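Local coordinates for PorB (PDB 2VQG), which probably forms an anion-selective, alpha-helical channel across the outer membrane of Corynebacterium glutamicum, at residues 38-44 / 84-88; 29-34 / 47-51. One frame throughout, in Å; residues are numbered along the deposited sequence.

Contact 1. Residues 38-44 / 84-88; sequences GQYNREL and VKADT
The carbonyl O of Gly38 lies 3.1 Å from CE of Lys85, whose side chain bends at chi3 (-82°) and brings its end beside both this carbonyl and the ring of Tyr40. At Gln39 the backbone takes over: Lys85 N donates a hydrogen bond to Gln39 O, at 2.9 Å and nearly straight (172°), while the Gln39 side chain runs alongside Val84. Tyr40 offers one ring face to the lysine. Lys85 CE sits over that face in a CH-pi contact, 3.7 Å from the Tyr40 centroid, and NZ makes an off-centre cation-pi contact near the hydroxyl end; Ala86 O comes up to the ring edge beside CD1. Asn41 N donates to Lys85 O (2.7 Å), so two backbone bonds flank Tyr40 and make a single beta bridge in a modelled chain without strands. This bridge ties the tail after helix 61-80 to the start of helix 41-52, where Tyr40 is the N-cap and its own N is held by Glu43 OE1. The Asn41 amide turns away to Asp76 and Gln79 of helix 61-80. In one of two Arg42 conformers the Asp87 carboxylate lies over a guanidinium face, the planes 10° apart; this stack and its long, unaimed salt bridge (Arg42 NH1 to Asp87 OD1, 4.0 Å) are tentative. The backbone N of Arg42 makes a weak hydrogen bond to Asp87 OD1. Leu44 CD2 packs across Val84 CG1 at 3.7 Å.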
loop_
_atom_site.group_PDB
_atom_site.type_symbol
_atom_site.label_atom_id
_atom_site.label_comp_id
_atom_site.label_asym_id
_atom_site.label_seq_id
_atom_site.Cartn_x
_atom_site.Cartn_y
_atom_site.Cartn_z
ATOM N N GLY A 38 -12.842 -2.095 5.567
ATOM C CA GLY A 38 -13.333 -0.729 5.781
ATOM C C GLY A 38 -12.191 0.257 5.865
ATOM O O GLY A 38 -12.329 1.356 6.409
ATOM N N GLN A 39 -11.046 -0.150 5.329
ATOM C CA GLN A 39 -9.859 0.649 5.403
ATOM C C GLN A 39 -9.915 1.751 4.358
ATOM O O GLN A 39 -10.347 1.528 3.225
ATOM C CB GLN A 39 -8.645 -0.246 5.175
ATOM C CG GLN A 39 -7.378 0.240 5.785
ATOM C CD GLN A 39 -6.228 -0.716 5.510
ATOM O OE1 GLN A 39 -6.303 -1.529 4.591
ATOM N NE2 GLN A 39 -5.159 -0.622 6.308
ATOM N N TYR A 40 -9.488 2.944 4.758
ATOM C CA TYR A 40 -9.294 4.049 3.834
ATOM C C TYR A 40 -7.928 3.960 3.200
ATOM O O TYR A 40 -7.021 3.349 3.780
ATOM C CB TYR A 40 -9.426 5.373 4.578
ATOM C CG TYR A 40 -10.864 5.678 4.923
ATOM C CD1 TYR A 40 -11.757 6.086 3.936
ATOM C CD2 TYR A 40 -11.335 5.539 6.226
ATOM C CE1 TYR A 40 -13.075 6.350 4.227
ATOM C CE2 TYR A 40 -12.667 5.811 6.536
ATOM C CZ TYR A 40 -13.534 6.213 5.529
ATOM O OH TYR A 40 -14.866 6.487 5.816
ATOM N N ASN A 41 -7.774 4.587 2.034
ATOM C CA ASN A 41 -6.475 4.684 1.360
ATOM C C ASN A 41 -5.367 5.104 2.342
ATOM O O ASN A 41 -4.345 4.414 2.486
ATOM C CB ASN A 41 -6.583 5.655 0.162
ATOM C CG ASN A 41 -5.245 5.891 -0.545
ATOM O OD1 ASN A 41 -4.222 6.171 0.096
ATOM N ND2 ASN A 41 -5.255 5.808 -1.872
ATOM N N ARG A 42 -5.597 6.215 3.040
ATOM C CA ARG A 42 -4.608 6.763 3.968
ATOM C C ARG A 42 -4.132 5.750 5.013
ATOM O O ARG A 42 -2.937 5.690 5.324
ATOM C CB ARG A 42 -5.178 8.011 4.665
ATOM C CG ARG A 42 -4.114 8.904 5.280
ATOM C CD ARG A 42 -4.718 10.058 6.075
ATOM N NE ARG A 42 -4.987 11.252 5.265
ATOM C CZ ARG A 42 -6.205 11.716 4.957
ATOM N NH1 ARG A 42 -7.294 11.086 5.378
ATOM N NH2 ARG A 42 -6.334 12.822 4.226
ATOM N N GLU A 43 -5.067 4.965 5.545
ATOM C CA GLU A 43 -4.774 3.952 6.572
ATOM C C GLU A 43 -3.898 2.826 6.031
ATOM O O GLU A 43 -2.949 2.389 6.690
ATOM C CB GLU A 43 -6.059 3.349 7.120
ATOM C CG GLU A 43 -6.936 4.362 7.867
ATOM C CD GLU A 43 -8.253 3.774 8.363
ATOM O OE1 GLU A 43 -8.825 2.863 7.706
ATOM O OE2 GLU A 43 -8.719 4.242 9.430
ATOM N N LEU A 44 -4.224 2.358 4.831
ATOM C CA LEU A 44 -3.360 1.355 4.191
ATOM C C LEU A 44 -1.942 1.896 3.956
ATOM O O LEU A 44 -0.954 1.193 4.203
ATOM C CB LEU A 44 -3.980 0.847 2.872
ATOM C CG LEU A 44 -3.109 -0.102 2.025
ATOM C CD1 LEU A 44 -2.697 -1.349 2.803
ATOM C CD2 LEU A 44 -3.835 -0.516 0.735
ATOM N N VAL A 84 -9.566 -0.558 -1.076
ATOM C CA VAL A 84 -9.691 0.417 0.003
ATOM C C VAL A 84 -10.565 1.583 -0.458
ATOM O O VAL A 84 -10.738 1.792 -1.665
ATOM C CB VAL A 84 -8.307 0.954 0.497
ATOM C CG1 VAL A 84 -7.471 -0.176 1.129
ATOM C CG2 VAL A 84 -7.529 1.634 -0.617
ATOM N N LYS A 85 -11.101 2.324 0.511
ATOM C CA LYS A 85 -11.931 3.508 0.264
ATOM C C LYS A 85 -11.115 4.768 -0.029
ATOM O O LYS A 85 -10.020 4.955 0.516
ATOM C CB LYS A 85 -12.828 3.778 1.478
ATOM C CG LYS A 85 -13.803 2.662 1.826
ATOM C CD LYS A 85 -14.734 3.080 2.975
ATOM C CE LYS A 85 -14.058 2.897 4.323
ATOM N NZ LYS A 85 -14.955 3.198 5.473
ATOM N N ALA A 86 -11.669 5.643 -0.873
ATOM C CA ALA A 86 -11.092 6.976 -1.132
ATOM C C ALA A 86 -11.156 7.908 0.116
ATOM O O ALA A 86 -12.046 7.664 0.984
ATOM C CB ALA A 86 -11.847 7.635 -2.301
ATOM N N ASP A 87 -10.209 8.803 0.112
ATOM C CA ASP A 87 -10.201 9.795 1.180
ATOM C C ASP A 87 -11.250 10.824 0.926
ATOM O O ASP A 87 -11.453 11.245 -0.242
ATOM C CB ASP A 87 -8.750 10.398 1.254
ATOM C CG ASP A 87 -7.684 9.553 1.701
ATOM O OD1 ASP A 87 -7.934 8.549 2.415
ATOM O OD2 ASP A 87 -6.512 9.730 1.266
ATOM N N THR A 88 -11.953 11.182 2.019
ATOM C CA THR A 88 -12.945 12.249 1.920
ATOM C C THR A 88 -12.494 13.522 2.613
ATOM O O THR A 88 -11.372 13.711 3.231
ATOM C CB THR A 88 -14.414 11.843 2.366
ATOM O OG1 THR A 88 -14.282 11.457 3.833
ATOM C CG2 THR A 88 -14.640 10.420 1.704
#

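Contact 2. Residues 29-34 / 47-51; sequences LKAAGV and AIAAK. With CAC (cacodylate ion), chain M.
With chi1 at -64°, Val34 places CG1 beside its own backbone N and CG2 between N and the carbonyl carbon, and this spread lets the two methyls meet different residues of helix 41-52. Val34 CG1 comes within 3.6 Å of Ala47 O and also touches Lys51 CG, while Val34 CG2 meets Ile48 CG1 at 3.9 Å, the two side chains crossing at about a right angle. Between these branches, Val34 CB faces Ala47 CB, which lies 3.7 Å from Val34 O as well. Lys51, bent at chi2 (-66°) and again at chi4 (82°), slides past Val34 in the opposite direction and carries its ammonium to the end of helix 19-31. There Lys51 NZ makes a weak hydrogen bond to Ala32 O, at 3.3 Å, and lies near Gly33 O; a positive charge in this place would probably be favoured by the carbonyl end of the helix dipole. The chain turns here through a Schellman motif: Gly33, with positive phi, donates its N to Lys30 O, and Val34 N returns to Leu29 O (3.1 Å). This turn delivers Val34 to helix 41-52, one residue after the glycine. Leu29 CD2 approaches Ile48 CD1 more loosely, at 4.4 Å, and Ile48 continues onto Ala71 and Leu74 of helix 61-80. Well apart from this packing, the extended side chain of Lys30 reaches a cacodylate ion, probably from the crystallisation liquor, and Lys30 NZ donates to its O2 at 2.7 Å.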
loop_
_atom_site.group_PDB
_atom_site.type_symbol
_atom_site.label_atom_id
_atom_site.label_comp_id
_atom_site.label_asym_id
_atom_site.label_seq_id
_atom_site.Cartn_x
_atom_site.Cartn_y
_atom_site.Cartn_z
ATOM N N LEU A 29 -1.136 -8.137 0.162
ATOM C CA LEU A 29 -1.299 -7.126 1.203
ATOM C C LEU A 29 -1.934 -7.724 2.467
ATOM O O LEU A 29 -1.578 -7.318 3.580
ATOM C CB LEU A 29 -2.119 -5.925 0.710
ATOM C CG LEU A 29 -1.481 -5.121 -0.456
ATOM C CD1 LEU A 29 -2.467 -4.062 -0.895
ATOM C CD2 LEU A 29 -0.160 -4.478 -0.065
ATOM N N LYS A 30 -2.860 -8.675 2.304
ATOM C CA LYS A 30 -3.402 -9.391 3.469
ATOM C C LYS A 30 -2.305 -10.209 4.142
ATOM O O LYS A 30 -2.167 -10.187 5.371
ATOM C CB LYS A 30 -4.552 -10.299 3.092
ATOM C CG LYS A 30 -5.833 -9.537 2.673
ATOM C CD LYS A 30 -6.911 -10.488 2.253
ATOM C CE LYS A 30 -8.252 -9.785 2.108
ATOM N NZ LYS A 30 -9.398 -10.752 1.850
ATOM N N ALA A 31 -1.539 -10.961 3.346
ATOM C CA ALA A 31 -0.476 -11.823 3.916
ATOM C C ALA A 31 0.618 -11.015 4.613
ATOM O O ALA A 31 1.264 -11.506 5.547
ATOM C CB ALA A 31 0.118 -12.704 2.831
ATOM N N ALA A 32 0.815 -9.778 4.146
ATOM C CA ALA A 32 1.788 -8.861 4.729
ATOM C C ALA A 32 1.255 -8.158 5.986
ATOM O O ALA A 32 2.019 -7.452 6.682
ATOM C CB ALA A 32 2.221 -7.824 3.689
ATOM N N GLY A 33 -0.025 -8.355 6.284
ATOM C CA GLY A 33 -0.649 -7.799 7.489
ATOM C C GLY A 33 -0.950 -6.308 7.434
ATOM O O GLY A 33 -1.043 -5.668 8.480
ATOM N N VAL A 34 -1.087 -5.751 6.226
ATOM C CA VAL A 34 -1.313 -4.304 6.061
ATOM C C VAL A 34 -2.723 -3.953 5.576
ATOM O O VAL A 34 -3.230 -2.862 5.857
ATOM C CB VAL A 34 -0.256 -3.611 5.146
ATOM C CG1 VAL A 34 1.152 -3.669 5.760
ATOM C CG2 VAL A 34 -0.248 -4.208 3.709
ATOM N N ALA A 47 -0.111 1.891 7.140
ATOM C CA ALA A 47 0.220 0.547 7.554
ATOM C C ALA A 47 1.401 -0.013 6.761
ATOM O O ALA A 47 2.290 -0.662 7.347
ATOM C CB ALA A 47 -1.004 -0.370 7.466
ATOM N N ILE A 48 1.420 0.233 5.445
ATOM C CA ILE A 48 2.561 -0.193 4.611
ATOM C C ILE A 48 3.855 0.502 5.084
ATOM O O ILE A 48 4.889 -0.150 5.319
ATOM C CB ILE A 48 2.310 0.100 3.113
ATOM C CG1 ILE A 48 1.146 -0.766 2.599
ATOM C CG2 ILE A 48 3.615 -0.162 2.282
ATOM C CD1 ILE A 48 0.632 -0.342 1.197
ATOM N N ALA A 49 3.781 1.817 5.272
ATOM C CA ALA A 49 4.956 2.582 5.725
ATOM C C ALA A 49 5.501 2.061 7.060
ATOM O O ALA A 49 6.714 1.951 7.250
ATOM C CB ALA A 49 4.599 4.103 5.848
ATOM N N ALA A 50 4.604 1.761 7.991
ATOM C CA ALA A 50 5.013 1.269 9.302
ATOM C C ALA A 50 5.812 -0.034 9.152
ATOM O O ALA A 50 6.856 -0.208 9.800
ATOM C CB ALA A 50 3.830 1.073 10.182
ATOM N N LYS A 51 5.336 -0.927 8.278
ATOM C CA LYS A 51 6.027 -2.204 8.066
ATOM C C LYS A 51 7.303 -2.051 7.222
ATOM O O LYS A 51 8.182 -2.932 7.255
ATOM C CB LYS A 51 5.094 -3.229 7.415
ATOM C CG LYS A 51 3.868 -3.608 8.243
ATOM C CD LYS A 51 4.249 -4.337 9.500
ATOM C CE LYS A 51 2.997 -4.847 10.254
ATOM N NZ LYS A 51 2.515 -6.123 9.687
HETATM AS AS CAC M . -12.204 -8.465 2.405
HETATM O O1 CAC M . -11.852 -6.767 2.286
HETATM O O2 CAC M . -11.512 -9.284 1.042
HETATM C C1 CAC M . -11.429 -9.174 4.064
HETATM C C2 CAC M . -14.135 -8.824 2.436
#

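In the fold
Both contacts use helix 41-52: contact 1 binds its N-terminal end to the tail after helix 61-80, and contact 2 sets its later turns against the end of helix 19-31. Each is partly buried, but contact 2 lies nearer the middle of the chain, about 7 Å from its centre to that of the chain against 10 Å. Contact 1 is the larger and more polar, built on backbone bonds and charged side chains at the surface; contact 2 is mainly aliphatic, with one weak lysine hydrogen bond at its exposed edge. They meet where Gln39 NE2 reaches Val34 O in a hydrogen bond and Leu44 packs against Leu29 and Val34.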